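Local atomic coordinates of penicillin-binding protein 2 (Pbp2) (Helicobacter pylori, PDB entry 5LP5), a protein that probably cross-links peptidoglycan as a penicillin-binding transpeptidase during cell-wall synthesis that maintains cell shape, and binds the scaffold protein MreC. Residues I333-I339 with V369-F374; L359-R364 with A483-M488; F63-L69 with D149-N155. All blocks are in the same frame, centred on the assembly; numbering follows the deposited sequence.

Contact 1 of 3, residues I333-I339 with V369-F374; sequences IPTPPFI and VYFYKF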
loop_
_atom_site.group_PDB
_atom_site.type_symbol
_atom_site.label_atom_id
_atom_site.label_comp_id
_atom_site.label_asym_id
_atom_site.label_seq_id
_atom_site.Cartn_x
_atom_site.Cartn_y
_atom_site.Cartn_z
ATOM N N ILE A 333 -0.572 34.277 -54.200
ATOM C CA ILE A 333 0.484 35.273 -54.427
ATOM C C ILE A 333 1.807 34.584 -54.761
ATOM O O ILE A 333 2.000 33.419 -54.424
ATOM C CB ILE A 333 0.672 36.201 -53.206
ATOM C CG1 ILE A 333 1.183 35.405 -51.987
ATOM C CG2 ILE A 333 -0.635 36.920 -52.881
ATOM C CD1 ILE A 333 1.490 36.247 -50.759
ATOM N N PRO A 334 2.717 35.297 -55.438
ATOM C CA PRO A 334 4.022 34.715 -55.793
ATOM C C PRO A 334 4.953 34.462 -54.591
ATOM O O PRO A 334 5.106 35.316 -53.727
ATOM C CB PRO A 334 4.626 35.740 -56.769
ATOM C CG PRO A 334 3.857 37.000 -56.567
ATOM C CD PRO A 334 2.500 36.618 -56.057
ATOM N N THR A 335 5.567 33.285 -54.559
ATOM C CA THR A 335 6.363 32.844 -53.416
ATOM C C THR A 335 7.788 32.475 -53.833
ATOM O O THR A 335 8.092 31.304 -54.081
ATOM C CB THR A 335 5.695 31.644 -52.720
ATOM O OG1 THR A 335 4.397 32.036 -52.261
ATOM C CG2 THR A 335 6.505 31.164 -51.516
ATOM N N PRO A 336 8.668 33.478 -53.908
ATOM C CA PRO A 336 10.078 33.269 -54.229
ATOM C C PRO A 336 10.873 32.710 -53.052
ATOM O O PRO A 336 10.330 32.587 -51.943
ATOM C CB PRO A 336 10.567 34.673 -54.575
ATOM C CG PRO A 336 9.660 35.579 -53.831
ATOM C CD PRO A 336 8.326 34.904 -53.810
ATOM N N PRO A 337 12.161 32.375 -53.286
ATOM C CA PRO A 337 13.051 31.854 -52.239
ATOM C C PRO A 337 13.189 32.770 -51.022
ATOM O O PRO A 337 13.498 32.298 -49.940
ATOM C CB PRO A 337 14.401 31.719 -52.955
ATOM C CG PRO A 337 14.042 31.519 -54.382
ATOM C CD PRO A 337 12.817 32.362 -54.606
ATOM N N PHE A 338 12.974 34.065 -51.201
ATOM C CA PHE A 338 13.088 35.024 -50.106
ATOM C C PHE A 338 12.340 36.304 -50.455
ATOM O O PHE A 338 11.795 36.425 -51.551
ATOM C CB PHE A 338 14.572 35.332 -49.819
ATOM C CG PHE A 338 15.312 35.971 -50.977
ATOM C CD1 PHE A 338 15.312 37.354 -51.141
ATOM C CD2 PHE A 338 16.025 35.189 -51.887
ATOM C CE1 PHE A 338 15.991 37.936 -52.199
ATOM C CE2 PHE A 338 16.703 35.768 -52.944
ATOM C CZ PHE A 338 16.687 37.143 -53.101
ATOM N N ILE A 339 12.304 37.247 -49.518
ATOM C CA ILE A 339 11.884 38.624 -49.816
ATOM C C ILE A 339 12.852 39.609 -49.171
ATOM O O ILE A 339 13.598 39.251 -48.254
ATOM C CB ILE A 339 10.449 38.946 -49.349
ATOM C CG1 ILE A 339 10.289 38.717 -47.846
ATOM C CG2 ILE A 339 9.442 38.088 -50.090
ATOM C CD1 ILE A 339 8.998 39.282 -47.283
ATOM N N VAL A 369 7.138 32.420 -47.014
ATOM C CA VAL A 369 6.938 33.760 -47.601
ATOM C C VAL A 369 5.486 34.240 -47.621
ATOM O O VAL A 369 5.236 35.434 -47.457
ATOM C CB VAL A 369 7.559 33.875 -49.017
ATOM C CG1 VAL A 369 7.150 35.179 -49.695
ATOM C CG2 VAL A 369 9.077 33.806 -48.925
ATOM N N TYR A 370 4.535 33.328 -47.817
ATOM C CA TYR A 370 3.121 33.702 -47.776
ATOM C C TYR A 370 2.827 34.477 -46.488
ATOM O O TYR A 370 2.117 35.487 -46.505
ATOM C CB TYR A 370 2.238 32.455 -47.862
ATOM C CG TYR A 370 0.747 32.712 -47.715
ATOM C CD1 TYR A 370 -0.044 33.011 -48.821
ATOM C CD2 TYR A 370 0.128 32.649 -46.470
ATOM C CE1 TYR A 370 -1.414 33.216 -48.696
ATOM C CE2 TYR A 370 -1.239 32.855 -46.326
ATOM C CZ TYR A 370 -2.013 33.135 -47.440
ATOM O OH TYR A 370 -3.376 33.348 -47.307
ATOM N N PHE A 371 3.402 33.991 -45.384
ATOM C CA PHE A 371 3.193 34.559 -44.050
ATOM C C PHE A 371 4.063 35.777 -43.841
ATOM O O PHE A 371 3.648 36.719 -43.181
ATOM C CB PHE A 371 3.443 33.504 -42.956
ATOM C CG PHE A 371 2.533 32.308 -43.064
ATOM C CD1 PHE A 371 1.228 32.366 -42.591
ATOM C CD2 PHE A 371 2.965 31.142 -43.667
ATOM C CE1 PHE A 371 0.381 31.284 -42.705
ATOM C CE2 PHE A 371 2.120 30.065 -43.785
ATOM C CZ PHE A 371 0.826 30.135 -43.310
ATOM N N TYR A 372 5.261 35.774 -44.405
ATOM C CA TYR A 372 6.078 36.986 -44.412
ATOM C C TYR A 372 5.323 38.159 -45.061
ATOM O O TYR A 372 5.275 39.266 -44.520
ATOM C CB TYR A 372 7.410 36.766 -45.149
ATOM C CG TYR A 372 8.438 35.892 -44.437
ATOM C CD1 TYR A 372 8.593 35.930 -43.048
ATOM C CD2 TYR A 372 9.285 35.056 -45.165
ATOM C CE1 TYR A 372 9.533 35.137 -42.411
ATOM C CE2 TYR A 372 10.231 34.267 -44.532
ATOM C CZ TYR A 372 10.351 34.313 -43.158
ATOM O OH TYR A 372 11.284 33.525 -42.532
ATOM N N LYS A 373 4.727 37.909 -46.222
ATOM C CA LYS A 373 4.090 38.970 -47.004
ATOM C C LYS A 373 2.861 39.560 -46.324
ATOM O O LYS A 373 2.769 40.780 -46.173
ATOM C CB LYS A 373 3.732 38.475 -48.408
ATOM C CG LYS A 373 4.889 38.613 -49.381
ATOM C CD LYS A 373 4.458 38.207 -50.775
ATOM C CE LYS A 373 5.602 38.267 -51.772
ATOM N NZ LYS A 373 5.179 37.821 -53.131
ATOM N N PHE A 374 1.917 38.712 -45.920
ATOM C CA PHE A 374 0.706 39.213 -45.261
ATOM C C PHE A 374 1.019 39.716 -43.849
ATOM O O PHE A 374 0.263 40.515 -43.286
ATOM C CB PHE A 374 -0.410 38.158 -45.243
ATOM C CG PHE A 374 -1.052 37.937 -46.592
ATOM C CD1 PHE A 374 -1.992 38.834 -47.097
ATOM C CD2 PHE A 374 -0.710 36.829 -47.369
ATOM C CE1 PHE A 374 -2.572 38.628 -48.350
ATOM C CE2 PHE A 374 -1.295 36.613 -48.614
ATOM C CZ PHE A 374 -2.228 37.512 -49.107
#
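Lys373 reaches from helix 369-377 to strand 333-334 and gives its ammonium to the carbonyl of Pro334, with NZ 2.6 Å from Pro334 O. The bond leaves the carbonyl at a C=O...N angle of 148°, tilted 16° from the carbonyl plane. Beyond CG the lysine chain is fully extended, and its methylenes do apolar work on the way: Lys373 CD lies 3.6 Å from Ile333 CD1, the two chains running antiparallel where they pass, while CE passes near Ile339 CG2. Ile333 CG1 sits between the backbone N and the carbonyl carbon (chi1 65°), and the extended branch carries CD1 into the angle between two aromatic rings, 3.5 Å from Phe374 CE2 and 4.1 Å from Tyr370 CD1. Those rings also meet each other, Phe374 CD2 standing over the centre of one face of Tyr370. This is the helical region of the transpeptidase domain, which has the fold shared with serine beta-lactamases; here helix 369-377 is lined on one side by a chain segment made of two short strand pieces and the proline-rich turn joining them. At the other end of that segment, Ile339 divides its branches: CG2 meets Val369 CG1 at 3.7 Å, and CD1 packs against Tyr372 CB. Val369 CG2 touches Pro336 O, and its CB lies 3.8 Å from Thr335 CG2. A second shell fixes these groups. Thr335 OG1 is hydrogen-bonded to Ser357 OG and Tyr372 OH to Arg347 O, while backbone bonds tie Ile333 to Ser357 and Ile339 to Phe346. Behind the helix, Tyr370 leans on Phe321 and Phe371 on Lys314, a residue of a probable SxxK motif.

Contact 2 of 3, residues L359-R364 with A483-M488; sequences LYKAIR and ALRVGM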
loop_
_atom_site.group_PDB
_atom_site.type_symbol
_atom_site.label_atom_id
_atom_site.label_comp_id
_atom_site.label_asym_id
_atom_site.label_seq_id
_atom_site.Cartn_x
_atom_site.Cartn_y
_atom_site.Cartn_z
ATOM N N LEU A 359 -3.362 29.958 -49.350
ATOM C CA LEU A 359 -3.356 29.465 -47.956
ATOM C C LEU A 359 -3.199 27.931 -47.873
ATOM O O LEU A 359 -2.301 27.429 -47.193
ATOM C CB LEU A 359 -4.624 29.913 -47.206
ATOM C CG LEU A 359 -4.504 30.127 -45.683
ATOM C CD1 LEU A 359 -5.765 30.757 -45.104
ATOM C CD2 LEU A 359 -4.197 28.859 -44.917
ATOM N N TYR A 360 -4.068 27.199 -48.575
ATOM C CA TYR A 360 -4.014 25.721 -48.613
ATOM C C TYR A 360 -2.584 25.232 -48.881
ATOM O O TYR A 360 -2.084 24.325 -48.207
ATOM C CB TYR A 360 -4.953 25.118 -49.688
ATOM C CG TYR A 360 -6.458 25.358 -49.518
ATOM C CD1 TYR A 360 -7.274 24.429 -48.886
ATOM C CD2 TYR A 360 -7.063 26.501 -50.036
ATOM C CE1 TYR A 360 -8.636 24.649 -48.746
ATOM C CE2 TYR A 360 -8.421 26.722 -49.903
ATOM C CZ TYR A 360 -9.199 25.797 -49.258
ATOM O OH TYR A 360 -10.545 26.033 -49.124
ATOM N N LYS A 361 -1.931 25.843 -49.865
ATOM C CA LYS A 361 -0.615 25.390 -50.313
ATOM C C LYS A 361 0.503 25.815 -49.354
ATOM O O LYS A 361 1.501 25.096 -49.180
ATOM C CB LYS A 361 -0.323 25.902 -51.729
ATOM C CG LYS A 361 0.908 25.247 -52.362
ATOM C CD LYS A 361 1.244 25.817 -53.724
ATOM C CE LYS A 361 2.746 25.710 -53.963
ATOM N NZ LYS A 361 3.233 26.437 -55.160
ATOM N N ALA A 362 0.331 26.984 -48.741
ATOM C CA ALA A 362 1.304 27.502 -47.773
ATOM C C ALA A 362 1.361 26.636 -46.509
ATOM O O ALA A 362 2.433 26.427 -45.919
ATOM C CB ALA A 362 0.982 28.952 -47.418
ATOM N N ILE A 363 0.190 26.152 -46.102
ATOM C CA ILE A 363 0.082 25.186 -45.024
ATOM C C ILE A 363 0.731 23.878 -45.465
ATOM O O ILE A 363 1.630 23.348 -44.786
ATOM C CB ILE A 363 -1.391 24.900 -44.656
ATOM C CG1 ILE A 363 -2.059 26.141 -44.046
ATOM C CG2 ILE A 363 -1.452 23.724 -43.686
ATOM C CD1 ILE A 363 -3.510 25.947 -43.649
ATOM N N ARG A 364 0.259 23.373 -46.604
ATOM C CA ARG A 364 0.703 22.095 -47.146
ATOM C C ARG A 364 2.232 21.987 -47.139
ATOM O O ARG A 364 2.814 21.022 -46.603
ATOM C CB ARG A 364 0.179 21.919 -48.579
ATOM C CG ARG A 364 0.521 20.564 -49.212
ATOM C CD ARG A 364 0.453 20.594 -50.724
ATOM N NE ARG A 364 -0.785 21.205 -51.186
ATOM C CZ ARG A 364 -1.001 21.624 -52.426
ATOM N NH1 ARG A 364 -0.066 21.497 -53.364
ATOM N NH2 ARG A 364 -2.164 22.176 -52.725
ATOM N N ALA A 483 -11.122 24.998 -44.095
ATOM C CA ALA A 483 -10.020 25.371 -44.960
ATOM C C ALA A 483 -8.712 24.923 -44.348
ATOM O O ALA A 483 -7.898 24.260 -45.000
ATOM C CB ALA A 483 -10.003 26.867 -45.160
ATOM N N LEU A 484 -8.529 25.279 -43.081
ATOM C CA LEU A 484 -7.307 24.942 -42.349
ATOM C C LEU A 484 -7.114 23.425 -42.247
ATOM O O LEU A 484 -5.998 22.926 -42.412
ATOM C CB LEU A 484 -7.334 25.560 -40.953
ATOM C CG LEU A 484 -7.477 27.084 -40.908
ATOM C CD1 LEU A 484 -7.655 27.594 -39.483
ATOM C CD2 LEU A 484 -6.290 27.763 -41.572
ATOM N N ARG A 485 -8.203 22.706 -41.979
ATOM C CA ARG A 485 -8.141 21.250 -41.873
ATOM C C ARG A 485 -7.716 20.615 -43.189
ATOM O O ARG A 485 -6.899 19.671 -43.205
ATOM C CB ARG A 485 -9.483 20.684 -41.427
ATOM C CG ARG A 485 -9.798 21.001 -39.974
ATOM C CD ARG A 485 -10.978 20.212 -39.473
ATOM N NE ARG A 485 -12.224 20.756 -39.995
ATOM C CZ ARG A 485 -13.042 21.569 -39.331
ATOM N NH1 ARG A 485 -12.774 21.973 -38.094
ATOM N NH2 ARG A 485 -14.151 21.988 -39.920
ATOM N N VAL A 486 -8.266 21.148 -44.283
ATOM C CA VAL A 486 -7.948 20.653 -45.624
ATOM C C VAL A 486 -6.456 20.822 -45.882
ATOM O O VAL A 486 -5.807 19.945 -46.459
ATOM C CB VAL A 486 -8.777 21.366 -46.732
ATOM C CG1 VAL A 486 -8.320 20.926 -48.130
ATOM C CG2 VAL A 486 -10.275 21.094 -46.558
ATOM N N GLY A 487 -5.915 21.952 -45.449
ATOM C CA GLY A 487 -4.484 22.167 -45.532
ATOM C C GLY A 487 -3.723 21.083 -44.779
ATOM O O GLY A 487 -2.835 20.441 -45.353
ATOM N N MET A 488 -4.080 20.877 -43.505
ATOM C CA MET A 488 -3.438 19.854 -42.672
ATOM C C MET A 488 -3.608 18.488 -43.332
ATOM O O MET A 488 -2.676 17.686 -43.366
ATOM C CB MET A 488 -4.017 19.844 -41.247
ATOM C CG MET A 488 -3.738 21.107 -40.420
ATOM S SD MET A 488 -4.396 21.159 -38.727
ATOM C CE MET A 488 -3.272 19.947 -38.040
#
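Tyr360 presents the edge of its ring to Val486, whose CB lies in the ring plane and whose CG1 comes to 3.7 Å from Tyr360 CD1. The contact is a helix-helix crossing inside the transpeptidase domain: 359-364 and 483-488 run in broadly the same direction, 41° apart, with their axes 8.3 Å from each other. Such a close approach goes with Gly487, which faces the other helix with bare backbone and lies nearest to Tyr360, CA to CA 4.7 Å. Ile363 uses its two branches differently. Ile363 CG2, set anti to the backbone N, lies against that backbone, 3.7 Å from Gly487 C, whereas Ile363 CD1 at the end of the extended arm turns to Leu484 CD2 at 3.9 Å, the two side chains meeting at about a right angle. Leu359 approaches the same leucine methyl more slantwise. Helix 314-324 closes over this apolar side, Met315 touching Ile363, Leu484 and Met488. Arg364, at the margin, sends its NE to a salt bridge with Glu490 in the continuation of helix 475-493. Farther along the tyrosine, Tyr360 OH stands 4.1 Å from Ala483 CB.

Contact 3 of 3, residues F63-L69 with D149-N155; sequences FLATNEL and DKRYYPN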
loop_
_atom_site.group_PDB
_atom_site.type_symbol
_atom_site.label_atom_id
_atom_site.label_comp_id
_atom_site.label_asym_id
_atom_site.label_seq_id
_atom_site.Cartn_x
_atom_site.Cartn_y
_atom_site.Cartn_z
ATOM N N PHE A 63 -3.146 -1.178 -12.380
ATOM C CA PHE A 63 -2.447 -0.455 -11.318
ATOM C C PHE A 63 -1.272 0.372 -11.831
ATOM O O PHE A 63 -0.344 -0.155 -12.460
ATOM C CB PHE A 63 -1.912 -1.432 -10.273
ATOM C CG PHE A 63 -2.973 -2.044 -9.438
ATOM C CD1 PHE A 63 -3.457 -3.290 -9.730
ATOM C CD2 PHE A 63 -3.500 -1.359 -8.362
ATOM C CE1 PHE A 63 -4.451 -3.856 -8.964
ATOM C CE2 PHE A 63 -4.496 -1.915 -7.588
ATOM C CZ PHE A 63 -4.970 -3.167 -7.886
ATOM N N LEU A 64 -1.308 1.662 -11.516
ATOM C CA LEU A 64 -0.190 2.557 -11.771
ATOM C C LEU A 64 0.558 2.868 -10.483
ATOM O O LEU A 64 1.803 2.928 -10.480
ATOM C CB LEU A 64 -0.692 3.849 -12.414
ATOM C CG LEU A 64 -1.329 3.664 -13.791
ATOM C CD1 LEU A 64 -2.086 4.906 -14.238
ATOM C CD2 LEU A 64 -0.272 3.269 -14.802
ATOM N N ALA A 65 -0.220 3.059 -9.413
ATOM C CA ALA A 65 0.297 3.382 -8.080
ATOM C C ALA A 65 -0.499 2.661 -7.002
ATOM O O ALA A 65 -1.734 2.697 -6.975
ATOM C CB ALA A 65 0.266 4.887 -7.816
ATOM N N THR A 66 0.231 2.040 -6.086
ATOM C CA THR A 66 -0.370 1.249 -5.045
ATOM C C THR A 66 0.490 1.213 -3.780
ATOM O O THR A 66 1.509 1.895 -3.687
ATOM C CB THR A 66 -0.641 -0.167 -5.568
ATOM O OG1 THR A 66 -1.502 -0.827 -4.655
ATOM C CG2 THR A 66 0.636 -0.966 -5.752
ATOM N N ASN A 67 0.080 0.397 -2.808
ATOM C CA ASN A 67 0.801 0.263 -1.528
ATOM C C ASN A 67 1.253 -1.188 -1.250
ATOM O O ASN A 67 0.557 -2.122 -1.603
ATOM C CB ASN A 67 -0.108 0.736 -0.405
ATOM C CG ASN A 67 -0.533 2.181 -0.557
ATOM O OD1 ASN A 67 0.235 3.024 -1.026
ATOM N ND2 ASN A 67 -1.758 2.482 -0.125
ATOM N N GLU A 68 2.416 -1.358 -0.624
ATOM C CA GLU A 68 2.945 -2.688 -0.272
ATOM C C GLU A 68 3.082 -2.828 1.223
ATOM O O GLU A 68 3.680 -1.980 1.881
ATOM C CB GLU A 68 4.305 -2.955 -0.899
ATOM C CG GLU A 68 4.211 -3.547 -2.287
ATOM C CD GLU A 68 5.533 -4.110 -2.781
ATOM O OE1 GLU A 68 6.532 -4.083 -2.026
ATOM O OE2 GLU A 68 5.558 -4.605 -3.927
ATOM N N LEU A 69 2.515 -3.911 1.744
ATOM C CA LEU A 69 2.529 -4.170 3.162
ATOM C C LEU A 69 3.897 -4.684 3.580
ATOM O O LEU A 69 4.364 -5.715 3.131
ATOM C CB LEU A 69 1.442 -5.173 3.498
ATOM C CG LEU A 69 1.219 -5.471 4.957
ATOM C CD1 LEU A 69 1.085 -4.192 5.768
ATOM C CD2 LEU A 69 -0.034 -6.332 5.099
ATOM N N ASP A 149 2.910 0.764 5.607
ATOM C CA ASP A 149 2.730 0.910 4.171
ATOM C C ASP A 149 3.928 1.579 3.503
ATOM O O ASP A 149 4.484 2.525 4.021
ATOM C CB ASP A 149 1.471 1.734 3.867
ATOM C CG ASP A 149 0.250 0.873 3.672
ATOM O OD1 ASP A 149 0.449 -0.335 3.380
ATOM O OD2 ASP A 149 -0.893 1.397 3.802
ATOM N N LYS A 150 4.298 1.074 2.339
ATOM C CA LYS A 150 5.306 1.684 1.498
ATOM C C LYS A 150 4.699 1.842 0.118
ATOM O O LYS A 150 4.149 0.898 -0.409
ATOM C CB LYS A 150 6.548 0.793 1.447
ATOM C CG LYS A 150 7.230 0.698 0.105
ATOM C CD LYS A 150 8.501 -0.131 0.227
ATOM C CE LYS A 150 8.633 -1.116 -0.915
ATOM N NZ LYS A 150 10.016 -1.618 -0.979
ATOM N N ARG A 151 4.762 3.027 -0.466
ATOM C CA ARG A 151 4.179 3.258 -1.776
ATOM C C ARG A 151 4.930 2.411 -2.787
ATOM O O ARG A 151 6.121 2.104 -2.621
ATOM C CB ARG A 151 4.266 4.743 -2.145
ATOM C CG ARG A 151 3.327 5.204 -3.263
ATOM C CD ARG A 151 1.860 5.163 -2.830
ATOM N NE ARG A 151 0.977 5.981 -3.677
ATOM C CZ ARG A 151 -0.353 5.869 -3.716
ATOM N NH1 ARG A 151 -0.977 4.991 -2.941
ATOM N NH2 ARG A 151 -1.074 6.636 -4.525
ATOM N N TYR A 152 4.222 2.021 -3.838
ATOM C CA TYR A 152 4.786 1.156 -4.876
ATOM C C TYR A 152 4.211 1.459 -6.260
ATOM O O TYR A 152 3.003 1.470 -6.457
ATOM C CB TYR A 152 4.541 -0.309 -4.519
ATOM C CG TYR A 152 5.145 -1.284 -5.504
ATOM C CD1 TYR A 152 6.533 -1.423 -5.630
ATOM C CD2 TYR A 152 4.334 -2.054 -6.315
ATOM C CE1 TYR A 152 7.084 -2.303 -6.547
ATOM C CE2 TYR A 152 4.868 -2.949 -7.216
ATOM C CZ TYR A 152 6.235 -3.072 -7.336
ATOM O OH TYR A 152 6.734 -3.955 -8.261
ATOM N N TYR A 153 5.105 1.679 -7.216
ATOM C CA TYR A 153 4.750 1.987 -8.598
ATOM C C TYR A 153 5.160 0.771 -9.428
ATOM O O TYR A 153 6.338 0.579 -9.734
ATOM C CB TYR A 153 5.445 3.287 -9.051
ATOM C CG TYR A 153 5.124 4.450 -8.127
ATOM C CD1 TYR A 153 4.067 5.291 -8.386
ATOM C CD2 TYR A 153 5.853 4.667 -6.950
ATOM C CE1 TYR A 153 3.752 6.341 -7.526
ATOM C CE2 TYR A 153 5.540 5.709 -6.084
ATOM C CZ TYR A 153 4.490 6.537 -6.379
ATOM O OH TYR A 153 4.160 7.563 -5.544
ATOM N N PRO A 154 4.182 -0.089 -9.754
ATOM C CA PRO A 154 4.455 -1.348 -10.432
ATOM C C PRO A 154 5.221 -1.173 -11.719
ATOM O O PRO A 154 6.137 -1.948 -11.998
ATOM C CB PRO A 154 3.071 -1.922 -10.737
ATOM C CG PRO A 154 2.090 -0.915 -10.309
ATOM C CD PRO A 154 2.763 0.052 -9.408
ATOM N N ASN A 155 4.877 -0.157 -12.495
ATOM C CA ASN A 155 5.526 0.006 -13.798
ATOM C C ASN A 155 6.803 0.839 -13.774
ATOM O O ASN A 155 7.352 1.166 -14.815
ATOM C CB ASN A 155 4.535 0.581 -14.798
ATOM C CG ASN A 155 3.316 -0.274 -14.925
ATOM O OD1 ASN A 155 3.212 -1.089 -15.829
ATOM N ND2 ASN A 155 2.404 -0.116 -14.008
#
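Arg151 and Asn67 face each other as a non-hydrogen-bonded pair of two antiparallel strands and are joined through their side chains instead. Leaving the backbone with CG anti to N (chi1 -162°), the side chain of Arg151 runs from CB to CG, which lies 3.8 Å from Thr66 O. A bend at chi2 then carries Arg151 CD to 3.4 Å from Thr66 O and beside Asn67 OD1. At the tip, Arg151 NH1 donates to Asn67 OD1 over 3.0 Å; the bond is nearly straight (168°) and lies in the guanidinium plane, yet it reaches OD1 from above the amide plane rather than along a lone pair. NH1 also bonds Gly54 O, NE forms a salt bridge with Glu192, and Ala65 CB lies over one face of the guanidinium, near NH2. With these several partners the guanidinium's rotation is largely fixed. Asn67 in turn is held through ND2 by Arg53 O.

On the opposite face of the sheet Glu68 leans across Tyr152, its OE2 standing 3.5 Å above the ring plane over the centre, while Thr66 CG2 lies at the ring's edge. The backbones are bonded in both directions at Thr66 with Tyr152 and at Glu68 with Lys150, Tyr152 N lying 2.7 Å from Thr66 O. Beyond the strands Pro154 packs against Phe63 and the backbone of Leu64.

Leu64 and Ala65 form a classic beta bulge opposite Ile56 of the neighbouring strand 56-57. Strand 63-76 pairs with 118-125 as well as 144-152, Asn155 rests on helix 237-246, and at the far end Leu69 and Asp149 pack on Phe182 and Thr221 of the MreC chain.

Contacts 1 and 2 belong to one region of the transpeptidase domain and touch: the consecutive helices 359-364 and 369-377 meet where Tyr370 packs on Leu359 and Ala362. Contact 2 is the buried one, an apolar helix crossing. Contact 1 is only partly buried, adding a lysine-to-carbonyl bond to its isoleucine and aromatic packing. Contact 3, also partly buried, shares no element with them: its nearest atoms are about 28 Å from contact 2 and about 39 Å from contact 1, on the opposite side of the chain's centre, within the dimerisation-domain family region. There backbone pairing dominates, with charged side chains and one asparagine amide beside it, and its outer end packs on the MreC chain.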